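Putative sensory box/GGDEF family protein (Vibrio parahaemolyticus, PDB 3LID) probably makes cyclic di-GMP from two GTP molecules under sensory control, this chain being its extracellular PDC-fold sensor domain. Local coordinates at residues H190-H196 and E259-I265; N127-W133 and R153-S159; L44-L50 and I64-W69. All coordinates share one frame; numbering follows the deposited sequence. Where two conformers were deposited one is given.

Contact 1: residues H190-H196 and E259-I265; sequences HIELVKH and EPLHLII. With EDO (1,2-ethanediol), chain H.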
loop_
_atom_site.group_PDB
_atom_site.type_symbol
_atom_site.label_atom_id
_atom_site.label_comp_id
_atom_site.label_asym_id
_atom_site.label_seq_id
_atom_site.Cartn_x
_atom_site.Cartn_y
_atom_site.Cartn_z
ATOM N N HIS A 190 -10.258 7.866 -11.896
ATOM C CA HIS A 190 -9.715 7.657 -10.522
ATOM C C HIS A 190 -9.986 6.250 -10.052
ATOM O O HIS A 190 -11.124 5.813 -10.035
ATOM C CB HIS A 190 -10.315 8.637 -9.572
ATOM C CG HIS A 190 -9.898 10.063 -9.829
ATOM N ND1 HIS A 190 -8.769 10.627 -9.256
ATOM C CD2 HIS A 190 -10.457 11.038 -10.600
ATOM C CE1 HIS A 190 -8.664 11.897 -9.644
ATOM N NE2 HIS A 190 -9.667 12.163 -10.472
ATOM N N ILE A 191 -8.940 5.525 -9.635
ATOM C CA ILE A 191 -9.225 4.190 -9.158
ATOM C C ILE A 191 -9.262 4.260 -7.646
ATOM O O ILE A 191 -8.363 4.854 -7.055
ATOM C CB ILE A 191 -8.177 3.192 -9.669
ATOM C CG1 ILE A 191 -8.271 3.096 -11.187
ATOM C CG2 ILE A 191 -8.254 1.787 -8.875
ATOM C CD1 ILE A 191 -7.360 2.139 -11.786
ATOM N N GLU A 192 -10.275 3.711 -7.033
ATOM C CA GLU A 192 -10.359 3.650 -5.579
ATOM C C GLU A 192 -9.896 2.255 -5.182
ATOM O O GLU A 192 -10.054 1.283 -5.957
ATOM C CB GLU A 192 -11.823 3.872 -5.100
ATOM C CG GLU A 192 -12.218 5.332 -5.279
ATOM C CD GLU A 192 -13.697 5.581 -5.014
ATOM O OE1 GLU A 192 -14.513 5.015 -5.757
ATOM O OE2 GLU A 192 -14.032 6.325 -4.076
ATOM N N LEU A 193 -9.347 2.115 -3.964
ATOM C CA LEU A 193 -9.024 0.786 -3.491
ATOM C C LEU A 193 -9.925 0.463 -2.326
ATOM O O LEU A 193 -10.005 1.224 -1.348
ATOM C CB LEU A 193 -7.548 0.747 -2.903
ATOM C CG LEU A 193 -6.497 1.154 -3.949
ATOM C CD1 LEU A 193 -5.065 1.166 -3.216
ATOM C CD2 LEU A 193 -6.493 0.115 -5.062
ATOM N N VAL A 194 -10.568 -0.671 -2.411
ATOM C CA VAL A 194 -11.498 -1.201 -1.422
ATOM C C VAL A 194 -11.006 -2.477 -0.941
ATOM O O VAL A 194 -10.744 -3.423 -1.714
ATOM C CB VAL A 194 -12.945 -1.361 -2.080
ATOM C CG1 VAL A 194 -13.885 -1.959 -1.050
ATOM C CG2 VAL A 194 -13.428 0.022 -2.463
ATOM N N LYS A 195 -10.899 -2.627 0.397
ATOM C CA LYS A 195 -10.374 -3.855 0.929
ATOM C C LYS A 195 -11.373 -4.990 0.930
ATOM O O LYS A 195 -12.568 -4.789 0.677
ATOM C CB LYS A 195 -10.008 -3.629 2.426
ATOM C CG LYS A 195 -8.802 -2.634 2.459
ATOM C CD LYS A 195 -8.242 -2.702 3.936
ATOM C CE LYS A 195 -9.283 -2.023 4.860
ATOM N NZ LYS A 195 -8.700 -2.046 6.362
ATOM N N HIS A 196 -10.889 -6.158 1.236
ATOM C CA HIS A 196 -11.715 -7.367 1.300
ATOM C C HIS A 196 -12.888 -7.187 2.273
ATOM O O HIS A 196 -14.011 -7.794 2.097
ATOM C CB HIS A 196 -10.778 -8.469 1.795
ATOM C CG HIS A 196 -11.442 -9.768 2.062
ATOM N ND1 HIS A 196 -12.124 -10.462 1.085
ATOM C CD2 HIS A 196 -11.498 -10.525 3.189
ATOM C CE1 HIS A 196 -12.604 -11.575 1.606
ATOM N NE2 HIS A 196 -12.237 -11.644 2.875
ATOM N N GLU A 259 -5.133 -12.056 0.518
ATOM C CA GLU A 259 -6.492 -11.533 0.471
ATOM C C GLU A 259 -6.599 -10.630 -0.750
ATOM O O GLU A 259 -5.617 -9.937 -1.122
ATOM C CB GLU A 259 -6.653 -10.667 1.731
ATOM C CG GLU A 259 -7.947 -10.001 1.993
ATOM C CD GLU A 259 -7.905 -9.387 3.431
ATOM O OE1 GLU A 259 -7.822 -8.124 3.560
ATOM O OE2 GLU A 259 -7.906 -10.207 4.390
ATOM N N PRO A 260 -7.781 -10.527 -1.337
ATOM C CA PRO A 260 -7.929 -9.633 -2.467
ATOM C C PRO A 260 -7.996 -8.160 -2.078
ATOM O O PRO A 260 -8.449 -7.809 -0.978
ATOM C CB PRO A 260 -9.277 -10.058 -3.106
ATOM C CG PRO A 260 -10.023 -10.613 -1.968
ATOM C CD PRO A 260 -9.028 -11.304 -1.060
ATOM N N LEU A 261 -7.567 -7.322 -3.017
ATOM C CA LEU A 261 -7.696 -5.874 -2.952
ATOM C C LEU A 261 -8.540 -5.517 -4.162
ATOM O O LEU A 261 -8.257 -5.970 -5.265
ATOM C CB LEU A 261 -6.322 -5.178 -3.103
ATOM C CG LEU A 261 -6.426 -3.648 -2.985
ATOM C CD1 LEU A 261 -6.935 -3.161 -1.626
ATOM C CD2 LEU A 261 -4.941 -3.161 -3.163
ATOM N N HIS A 262 -9.594 -4.750 -3.956
ATOM C CA HIS A 262 -10.522 -4.493 -5.123
ATOM C C HIS A 262 -10.277 -3.131 -5.663
ATOM O O HIS A 262 -10.174 -2.153 -4.926
ATOM C CB HIS A 262 -11.977 -4.597 -4.618
ATOM C CG HIS A 262 -12.260 -5.897 -3.939
ATOM N ND1 HIS A 262 -12.224 -7.111 -4.613
ATOM C CD2 HIS A 262 -12.626 -6.190 -2.656
ATOM C CE1 HIS A 262 -12.544 -8.089 -3.780
ATOM N NE2 HIS A 262 -12.807 -7.567 -2.592
ATOM N N LEU A 263 -10.127 -3.034 -6.984
ATOM C CA LEU A 263 -9.855 -1.757 -7.592
ATOM C C LEU A 263 -11.215 -1.352 -8.224
ATOM O O LEU A 263 -11.827 -2.147 -8.930
ATOM C CB LEU A 263 -8.833 -1.887 -8.736
ATOM C CG LEU A 263 -7.343 -1.983 -8.303
ATOM C CD1 LEU A 263 -7.107 -3.019 -7.209
ATOM C CD2 LEU A 263 -6.552 -2.377 -9.595
ATOM N N ILE A 264 -11.608 -0.128 -7.968
ATOM C CA ILE A 264 -12.976 0.360 -8.361
ATOM C C ILE A 264 -12.884 1.621 -9.114
ATOM O O ILE A 264 -12.175 2.554 -8.728
ATOM C CB ILE A 264 -13.766 0.612 -7.097
ATOM C CG1 ILE A 264 -13.865 -0.662 -6.222
ATOM C CG2 ILE A 264 -15.180 1.257 -7.376
ATOM C CD1 ILE A 264 -14.584 -1.800 -6.811
ATOM N N ILE A 265 -13.691 1.729 -10.204
ATOM C CA ILE A 265 -13.904 2.982 -10.851
ATOM C C ILE A 265 -15.417 3.190 -10.714
ATOM O O ILE A 265 -16.175 2.373 -11.201
ATOM C CB ILE A 265 -13.470 2.973 -12.331
ATOM C CG1 ILE A 265 -11.951 2.866 -12.364
ATOM C CG2 ILE A 265 -13.879 4.301 -13.058
ATOM C CD1 ILE A 265 -11.351 2.693 -13.714
HETATM C C1 EDO H . -7.480 1.060 7.697
HETATM O O1 EDO H . -8.639 0.927 6.782
HETATM C C2 EDO H . -6.227 0.719 6.914
HETATM O O2 EDO H . -6.227 -0.688 6.630
HETATM O O HOH W 1 -8.043 -6.228 1.109
HETATM O O HOH W 2 -13.278 -9.713 -0.930
#
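Leu193 and Leu263 lie side by side and point the same way, with CD2 of Leu193 3.8 Å from CD1 of Leu263. They are a non-hydrogen-bonded pair of two antiparallel strands in one of the two sheets of the PDC-fold sensor domain. Four backbone bonds set the register, two between Glu192 and Ile264 and two between Val194 and His262. On the face of Leu193, CG2 of Ile191 rests 3.7 Å from CB of Leu263. With CG1 of Ile191 anti to its carbonyl carbon (chi1 -65°), CG2 lies over Leu263 and CG1 is turned to Ile265, whose CG1 it meets at 3.9 Å. Leu193 and Leu263 pack on Tyr30 and Leu23 of the long helix 9-45.

Glu192, Val194, His262 and Ile264 occupy the opposite face. There CG2 of Val194 meets CG1 of Ile264 at a slant, 3.8 Å away. The carboxylate of Glu192 turns to Arg208, in a salt bridge, and to Ser203. CD2 of His262 meets O of Lys195 at 3.6 Å, near the ring plane. ND1 of His262 is hydrogen-bonded to Ser252 and NE2 to a water in the ring plane, so both ring nitrogens have partners, which would fix the ring's rotation. The Lys195 chain bends at chi3 (-71°). Its NZ forms a salt bridge with Asp212 and also bonds both oxygens of an ethanediol, probably from the crystallisation liquor.

At the strand end, the His196 and Glu259 side chains cross at about a right angle. CB and the ring of His196 lie against CG and CD of Glu259, with ring and carboxylate planes 30° apart. Another water closes this end: it accepts from N of His196 at 2.8 Å and donates to O of Pro260 at 2.6 Å and to OE1 of Glu259 at 3.1 Å.

Contact 2: residues N127-W133 and R153-S159; sequences NEQISAW and RILMPIS. With PO4 (phosphate ion), chain C; EDO (1,2-ethanediol), chain G.
Glu128 and Ser159 are joined by two hydrogen bonds to one carboxylate. N of Ser159 gives a nearly straight bond of 2.8 Å to the syn lone pair of Glu128 OE1. OG of Ser159 donates to OE2 of Glu128 at 2.6 Å, also on the syn side but 20° out of the plane. The Glu128 chain bends at chi2 (68°), which brings its end back to the strand although its CB points away. Each carboxylate oxygen is thus held by a separate donor.

The backbone bonds make an antiparallel ladder. Strands 131-140 and 150-160 are neighbours in an antiparallel sheet of the PDC fold. Ser131 and Leu155 exchange a pair of bonds, and N of Trp133 donates to O of Arg153. Past Leu155 the ladder changes. Pro157 has no N-H, and O of Gln129 meets its CD at 3.2 Å instead. N of Glu128 then donates to O of Pro157 from above the carbonyl plane.

Apolar contacts centre on Ile130. Its CG2 lies 3.7 Å from CG2 of Ile154, and its CG1 lies 3.6 Å from SD of Met156. The extended Met156 chain carries CE on to Glu128.

At the other end Arg153 binds a phosphate. NE of Arg153 donates to phosphate O3 at 2.6 Å, and NH2 of Arg153 donates to O4 at 2.9 Å. The phosphorus lies in the guanidinium plane, at its edge. NH1 is hydrogen-bonded to O of Glu136. Lys113, Arg116, Tyr118 and Arg83 also bind this ion, which probably came from the crystallisation liquor. The site is consistent with a pocket for an anionic group.

Strand 163-173 pairs with the other edge of strand 150-160. Trp133, Arg153 and Leu155 meet helix 117-124, whereas Ile130 and Ile154 face helix 9-45.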
loop_
_atom_site.group_PDB
_atom_site.type_symbol
_atom_site.label_atom_id
_atom_site.label_comp_id
_atom_site.label_asym_id
_atom_site.label_seq_id
_atom_site.Cartn_x
_atom_site.Cartn_y
_atom_site.Cartn_z
ATOM N N ASN A 127 13.396 -18.239 10.024
ATOM C CA ASN A 127 14.549 -17.395 9.673
ATOM C C ASN A 127 14.641 -17.210 8.172
ATOM O O ASN A 127 14.539 -18.181 7.450
ATOM C CB ASN A 127 15.894 -17.985 10.191
ATOM C CG ASN A 127 15.989 -18.011 11.721
ATOM O OD1 ASN A 127 15.328 -17.248 12.396
ATOM N ND2 ASN A 127 16.923 -18.843 12.259
ATOM N N GLU A 128 14.763 -15.958 7.722
ATOM C CA GLU A 128 15.030 -15.540 6.369
ATOM C C GLU A 128 13.765 -15.671 5.518
ATOM O O GLU A 128 13.803 -15.443 4.333
ATOM C CB GLU A 128 16.234 -16.286 5.771
ATOM C CG GLU A 128 17.554 -15.542 5.964
ATOM C CD GLU A 128 18.027 -15.448 7.410
ATOM O OE1 GLU A 128 18.486 -14.375 7.813
ATOM O OE2 GLU A 128 17.914 -16.461 8.113
ATOM N N GLN A 129 12.651 -16.038 6.156
ATOM C CA GLN A 129 11.377 -16.093 5.435
ATOM C C GLN A 129 10.806 -14.702 5.280
ATOM O O GLN A 129 10.622 -13.992 6.281
ATOM C CB GLN A 129 10.370 -16.936 6.233
ATOM C CG GLN A 129 8.970 -16.989 5.519
ATOM C CD GLN A 129 7.927 -17.737 6.280
ATOM O OE1 GLN A 129 8.125 -18.260 7.387
ATOM N NE2 GLN A 129 6.722 -17.776 5.671
ATOM N N ILE A 130 10.465 -14.314 4.051
ATOM C CA ILE A 130 9.860 -12.991 3.840
ATOM C C ILE A 130 8.343 -13.129 3.791
ATOM O O ILE A 130 7.826 -13.949 2.998
ATOM C CB ILE A 130 10.371 -12.416 2.560
ATOM C CG1 ILE A 130 11.931 -12.413 2.577
ATOM C CG2 ILE A 130 9.812 -10.994 2.407
ATOM C CD1 ILE A 130 12.574 -11.814 1.316
ATOM N N SER A 131 7.608 -12.395 4.617
ATOM C CA SER A 131 6.188 -12.432 4.487
ATOM C C SER A 131 5.727 -10.980 4.676
ATOM O O SER A 131 6.515 -10.065 4.535
ATOM C CB SER A 131 5.553 -13.342 5.532
ATOM O OG SER A 131 4.108 -13.521 5.309
ATOM N N ALA A 132 4.434 -10.793 4.929
ATOM C CA ALA A 132 3.874 -9.435 4.994
ATOM C C ALA A 132 2.631 -9.361 5.847
ATOM O O ALA A 132 1.923 -10.365 5.970
ATOM C CB ALA A 132 3.562 -8.837 3.550
ATOM N N TRP A 133 2.373 -8.195 6.448
ATOM C CA TRP A 133 1.208 -7.994 7.285
ATOM C C TRP A 133 0.140 -7.284 6.401
ATOM O O TRP A 133 0.483 -6.559 5.450
ATOM C CB TRP A 133 1.605 -7.107 8.484
ATOM C CG TRP A 133 0.545 -6.970 9.521
ATOM C CD1 TRP A 133 -0.036 -5.817 9.933
ATOM C CD2 TRP A 133 -0.007 -8.039 10.321
ATOM N NE1 TRP A 133 -0.965 -6.111 10.939
ATOM C CE2 TRP A 133 -0.979 -7.455 11.172
ATOM C CE3 TRP A 133 0.179 -9.436 10.316
ATOM C CZ2 TRP A 133 -1.726 -8.200 12.111
ATOM C CZ3 TRP A 133 -0.576 -10.222 11.265
ATOM C CH2 TRP A 133 -1.534 -9.596 12.117
ATOM N N ARG A 153 3.303 -3.876 5.668
ATOM C CA ARG A 153 4.646 -4.082 6.295
ATOM C C ARG A 153 5.206 -5.404 5.763
ATOM O O ARG A 153 4.608 -6.466 5.922
ATOM C CB ARG A 153 4.469 -4.188 7.839
ATOM C CG ARG A 153 4.155 -2.770 8.411
ATOM C CD ARG A 153 3.579 -2.903 9.859
ATOM N NE ARG A 153 3.153 -1.612 10.354
ATOM C CZ ARG A 153 1.983 -1.066 10.058
ATOM N NH1 ARG A 153 1.120 -1.715 9.212
ATOM N NH2 ARG A 153 1.685 0.130 10.562
ATOM N N ILE A 154 6.395 -5.344 5.178
ATOM C CA ILE A 154 7.120 -6.577 4.760
ATOM C C ILE A 154 7.983 -6.996 6.001
ATOM O O ILE A 154 8.587 -6.094 6.633
ATOM C CB ILE A 154 8.057 -6.262 3.629
ATOM C CG1 ILE A 154 7.306 -5.445 2.524
ATOM C CG2 ILE A 154 8.656 -7.566 3.111
ATOM C CD1 ILE A 154 6.069 -6.192 1.941
ATOM N N LEU A 155 7.974 -8.276 6.324
ATOM C CA LEU A 155 8.573 -8.795 7.560
ATOM C C LEU A 155 9.510 -9.916 7.215
ATOM O O LEU A 155 9.173 -10.756 6.425
ATOM C CB LEU A 155 7.451 -9.338 8.400
ATOM C CG LEU A 155 6.328 -8.335 8.674
ATOM C CD1 LEU A 155 5.182 -9.104 9.371
ATOM C CD2 LEU A 155 6.871 -7.198 9.703
ATOM N N MET A 156 10.732 -9.900 7.804
ATOM C CA MET A 156 11.708 -10.963 7.505
ATOM C C MET A 156 12.596 -11.118 8.749
ATOM O O MET A 156 13.430 -10.228 9.028
ATOM C CB MET A 156 12.520 -10.535 6.258
ATOM C CG MET A 156 13.584 -11.549 5.809
ATOM S SD MET A 156 14.544 -10.851 4.516
ATOM C CE MET A 156 15.609 -12.250 4.453
ATOM N N PRO A 157 12.503 -12.273 9.416
ATOM C CA PRO A 157 13.472 -12.511 10.546
ATOM C C PRO A 157 14.866 -12.732 9.927
ATOM O O PRO A 157 14.992 -13.349 8.840
ATOM C CB PRO A 157 12.986 -13.800 11.201
ATOM C CG PRO A 157 11.491 -13.926 10.648
ATOM C CD PRO A 157 11.528 -13.367 9.264
ATOM N N ILE A 158 15.919 -12.194 10.585
ATOM C CA ILE A 158 17.242 -12.202 10.039
ATOM C C ILE A 158 18.108 -12.989 11.086
ATOM O O ILE A 158 18.031 -12.705 12.262
ATOM C CB ILE A 158 17.863 -10.782 9.920
ATOM C CG1 ILE A 158 16.982 -9.896 8.965
ATOM C CG2 ILE A 158 19.336 -10.958 9.305
ATOM C CD1 ILE A 158 16.792 -10.523 7.564
ATOM N N SER A 159 18.869 -13.948 10.574
ATOM C CA SER A 159 19.702 -14.786 11.471
ATOM C C SER A 159 21.182 -14.712 11.061
ATOM O O SER A 159 21.559 -14.348 9.919
ATOM C CB SER A 159 19.212 -16.227 11.485
ATOM O OG SER A 159 19.345 -16.836 10.196
HETATM P P PO4 C . 4.374 1.056 12.713
HETATM O O1 PO4 C . 4.964 2.457 12.469
HETATM O O2 PO4 C . 5.136 0.561 13.950
HETATM O O3 PO4 C . 4.639 0.119 11.570
HETATM O O4 PO4 C . 2.883 1.150 13.018
HETATM C C1 EDO G . -0.333 -12.658 7.199
HETATM O O1 EDO G . -0.650 -11.320 6.784
HETATM C C2 EDO G . -1.154 -13.029 8.421
HETATM O O2 EDO G . -2.262 -12.135 8.507
#

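Contact 3: residues L44-L50 and I64-W69; sequences LGHSQSL and ILENMW
Leu50 and Leu65 make the close-fitting part of this contact. They lie side by side and point the same way, with CD1 of Leu50 3.9 Å from CD2 of Leu65. The other branch, CD1 of Leu65, sits 3.8 Å from CA of Leu50. That same methyl covers one face of the Trp69 indole, 3.4 Å above the ring plane and toward its rim. Leu50 also reaches the indole, at CZ2. From the end of helix 9-45, Leu44 comes in obliquely, its CD2 3.8 Å from NE1 of Trp69. With CG of Trp69 anti to its carbonyl carbon (chi1 -78°), the ring has Leu65 and Leu50 on one side and Leu44 on the other.

The two segments meet where the long helix 9-45 stops and the chain turns into helix 48-55. Helix 59-76 then runs back past this turn. In the PDC fold such helices cover one side of the antiparallel sheet. Here Trp69 lies on Ile82, Phe84, Val93, Ile95 and Leu168 of that sheet, and Leu50 shares Phe84 with it. Ser47 is the N-cap of the second helix: its OG accepts from N of Leu50 at 3.1 Å. A water accepts from the indole N-H of Trp69, with its oxygen 3.0 Å from NE1 and in the ring plane. It also lies near O of Leu44 and OG of Ser47, at separations modelled shorter than usual.

The outer side is looser. Ser49, Ile64 and Met68 meet here, none fully buried. CB of Ser49 is 4.3 Å from CG2 of Ile64, a slight touch. Met68 was modelled in two conformers, and the very short approach of its CE to OG of Ser49 is doubtful. Met68 and Ser47 also touch a neighbouring molecule in the crystal.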
loop_
_atom_site.group_PDB
_atom_site.type_symbol
_atom_site.label_atom_id
_atom_site.label_comp_id
_atom_site.label_asym_id
_atom_site.label_seq_id
_atom_site.Cartn_x
_atom_site.Cartn_y
_atom_site.Cartn_z
ATOM N N LEU A 44 17.645 -6.412 0.696
ATOM C CA LEU A 44 18.007 -5.782 1.976
ATOM C C LEU A 44 18.244 -6.838 3.095
ATOM O O LEU A 44 19.065 -6.647 3.981
ATOM C CB LEU A 44 16.854 -4.893 2.438
ATOM C CG LEU A 44 16.725 -3.611 1.556
ATOM C CD1 LEU A 44 15.373 -2.923 1.877
ATOM C CD2 LEU A 44 17.868 -2.677 1.820
ATOM N N GLY A 45 17.543 -7.934 3.002
ATOM C CA GLY A 45 17.624 -8.929 4.049
ATOM C C GLY A 45 18.930 -9.693 3.929
ATOM O O GLY A 45 19.374 -10.277 4.911
ATOM N N HIS A 46 19.537 -9.694 2.767
ATOM C CA HIS A 46 20.803 -10.417 2.532
ATOM C C HIS A 46 21.990 -9.479 2.297
ATOM O O HIS A 46 22.981 -9.852 1.635
ATOM C CB HIS A 46 20.619 -11.450 1.394
ATOM C CG HIS A 46 19.764 -12.614 1.778
ATOM N ND1 HIS A 46 18.403 -12.691 1.505
ATOM C CD2 HIS A 46 20.069 -13.733 2.485
ATOM C CE1 HIS A 46 17.922 -13.814 2.012
ATOM N NE2 HIS A 46 18.914 -14.468 2.591
ATOM N N SER A 47 21.964 -8.285 2.857
ATOM C CA SER A 47 22.909 -7.303 2.457
ATOM C C SER A 47 24.125 -7.362 3.372
ATOM O O SER A 47 24.055 -7.712 4.569
ATOM C CB SER A 47 22.307 -5.907 2.468
ATOM O OG SER A 47 22.318 -5.353 3.719
ATOM N N GLN A 48 25.231 -7.074 2.760
ATOM C CA GLN A 48 26.502 -7.046 3.496
ATOM C C GLN A 48 26.494 -5.998 4.636
ATOM O O GLN A 48 27.007 -6.256 5.750
ATOM C CB GLN A 48 27.625 -6.681 2.514
ATOM C CG GLN A 48 29.032 -6.788 3.145
ATOM C CD GLN A 48 29.375 -8.221 3.402
ATOM O OE1 GLN A 48 29.336 -9.057 2.484
ATOM N NE2 GLN A 48 29.713 -8.540 4.653
ATOM N N SER A 49 25.927 -4.829 4.374
ATOM C CA SER A 49 25.919 -3.760 5.369
ATOM C C SER A 49 25.086 -4.188 6.574
ATOM O O SER A 49 25.402 -3.872 7.703
ATOM C CB SER A 49 25.452 -2.413 4.769
ATOM O OG SER A 49 24.212 -2.509 4.060
ATOM N N LEU A 50 23.975 -4.894 6.334
ATOM C CA LEU A 50 23.186 -5.302 7.490
ATOM C C LEU A 50 23.959 -6.418 8.252
ATOM O O LEU A 50 24.045 -6.394 9.501
ATOM C CB LEU A 50 21.796 -5.821 7.067
ATOM C CG LEU A 50 20.923 -6.456 8.130
ATOM C CD1 LEU A 50 20.587 -5.437 9.221
ATOM C CD2 LEU A 50 19.620 -7.038 7.456
ATOM N N ILE A 64 27.024 3.175 8.475
ATOM C CA ILE A 64 27.085 2.667 7.133
ATOM C C ILE A 64 25.707 2.082 6.731
ATOM O O ILE A 64 25.220 2.343 5.598
ATOM C CB ILE A 64 28.182 1.611 7.023
ATOM C CG1 ILE A 64 29.519 2.387 7.117
ATOM C CG2 ILE A 64 28.115 0.810 5.740
ATOM C CD1 ILE A 64 30.704 1.401 7.387
ATOM N N LEU A 65 25.110 1.307 7.643
ATOM C CA LEU A 65 23.799 0.683 7.370
ATOM C C LEU A 65 22.745 1.794 7.163
ATOM O O LEU A 65 21.988 1.754 6.195
ATOM C CB LEU A 65 23.367 -0.187 8.548
ATOM C CG LEU A 65 22.006 -0.848 8.382
ATOM C CD1 LEU A 65 22.012 -1.746 7.132
ATOM C CD2 LEU A 65 21.749 -1.742 9.644
ATOM N N GLU A 66 22.718 2.790 8.053
ATOM C CA GLU A 66 21.730 3.859 7.983
ATOM C C GLU A 66 21.874 4.628 6.644
ATOM O O GLU A 66 20.881 4.937 5.981
ATOM C CB GLU A 66 21.954 4.852 9.075
ATOM C CG GLU A 66 21.414 4.313 10.459
ATOM C CD GLU A 66 21.750 5.211 11.653
ATOM O OE1 GLU A 66 22.698 6.030 11.558
ATOM O OE2 GLU A 66 21.005 5.092 12.646
ATOM N N ASN A 67 23.109 4.911 6.255
ATOM C CA ASN A 67 23.337 5.635 4.988
ATOM C C ASN A 67 22.855 4.814 3.815
ATOM O O ASN A 67 22.292 5.377 2.863
ATOM C CB ASN A 67 24.837 6.005 4.853
ATOM C CG ASN A 67 25.213 7.106 5.829
ATOM O OD1 ASN A 67 24.344 7.714 6.391
ATOM N ND2 ASN A 67 26.499 7.314 6.077
ATOM N N MET A 68 23.089 3.490 3.855
ATOM C CA MET A 68 22.639 2.637 2.786
ATOM C C MET A 68 21.106 2.629 2.720
ATOM O O MET A 68 20.495 2.822 1.613
ATOM C CB MET A 68 23.174 1.216 3.018
ATOM C CG MET A 68 22.998 0.241 1.870
ATOM S SD MET A 68 21.458 -0.661 1.847
ATOM C CE MET A 68 21.685 -1.985 3.136
ATOM N N TRP A 69 20.456 2.399 3.869
ATOM C CA TRP A 69 18.992 2.356 3.856
ATOM C C TRP A 69 18.402 3.713 3.439
ATOM O O TRP A 69 17.370 3.728 2.795
ATOM C CB TRP A 69 18.490 1.951 5.240
ATOM C CG TRP A 69 18.622 0.507 5.457
ATOM C CD1 TRP A 69 19.226 -0.431 4.640
ATOM C CD2 TRP A 69 18.183 -0.218 6.622
ATOM N NE1 TRP A 69 19.125 -1.682 5.213
ATOM C CE2 TRP A 69 18.452 -1.570 6.395
ATOM C CE3 TRP A 69 17.514 0.163 7.777
ATOM C CZ2 TRP A 69 18.150 -2.574 7.343
ATOM C CZ3 TRP A 69 17.160 -0.811 8.713
ATOM C CH2 TRP A 69 17.500 -2.168 8.483
HETATM O O HOH W 3 20.080 -4.384 4.344
#

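In the fold
Contacts 2 and 3 belong to one half of the sensor domain and contact 1 to the other. Contacts 2 and 3 have centres 15 Å apart and touch: SD of Met156 meets CA of Gly45 at 3.7 Å, and CD1 of Ile158 meets O of Gly45. The strand of contact 2 thus rests on the helix turn of contact 3. Contact 1 lies across the centre of the chain, its centre 25 Å from that of contact 2 and 34 Å from that of contact 3. The long helix 9-45 packs on contacts 1 and 2 and ends in contact 3. The bound phosphate, probably from the crystallisation liquor, is held by Arg153 of contact 2.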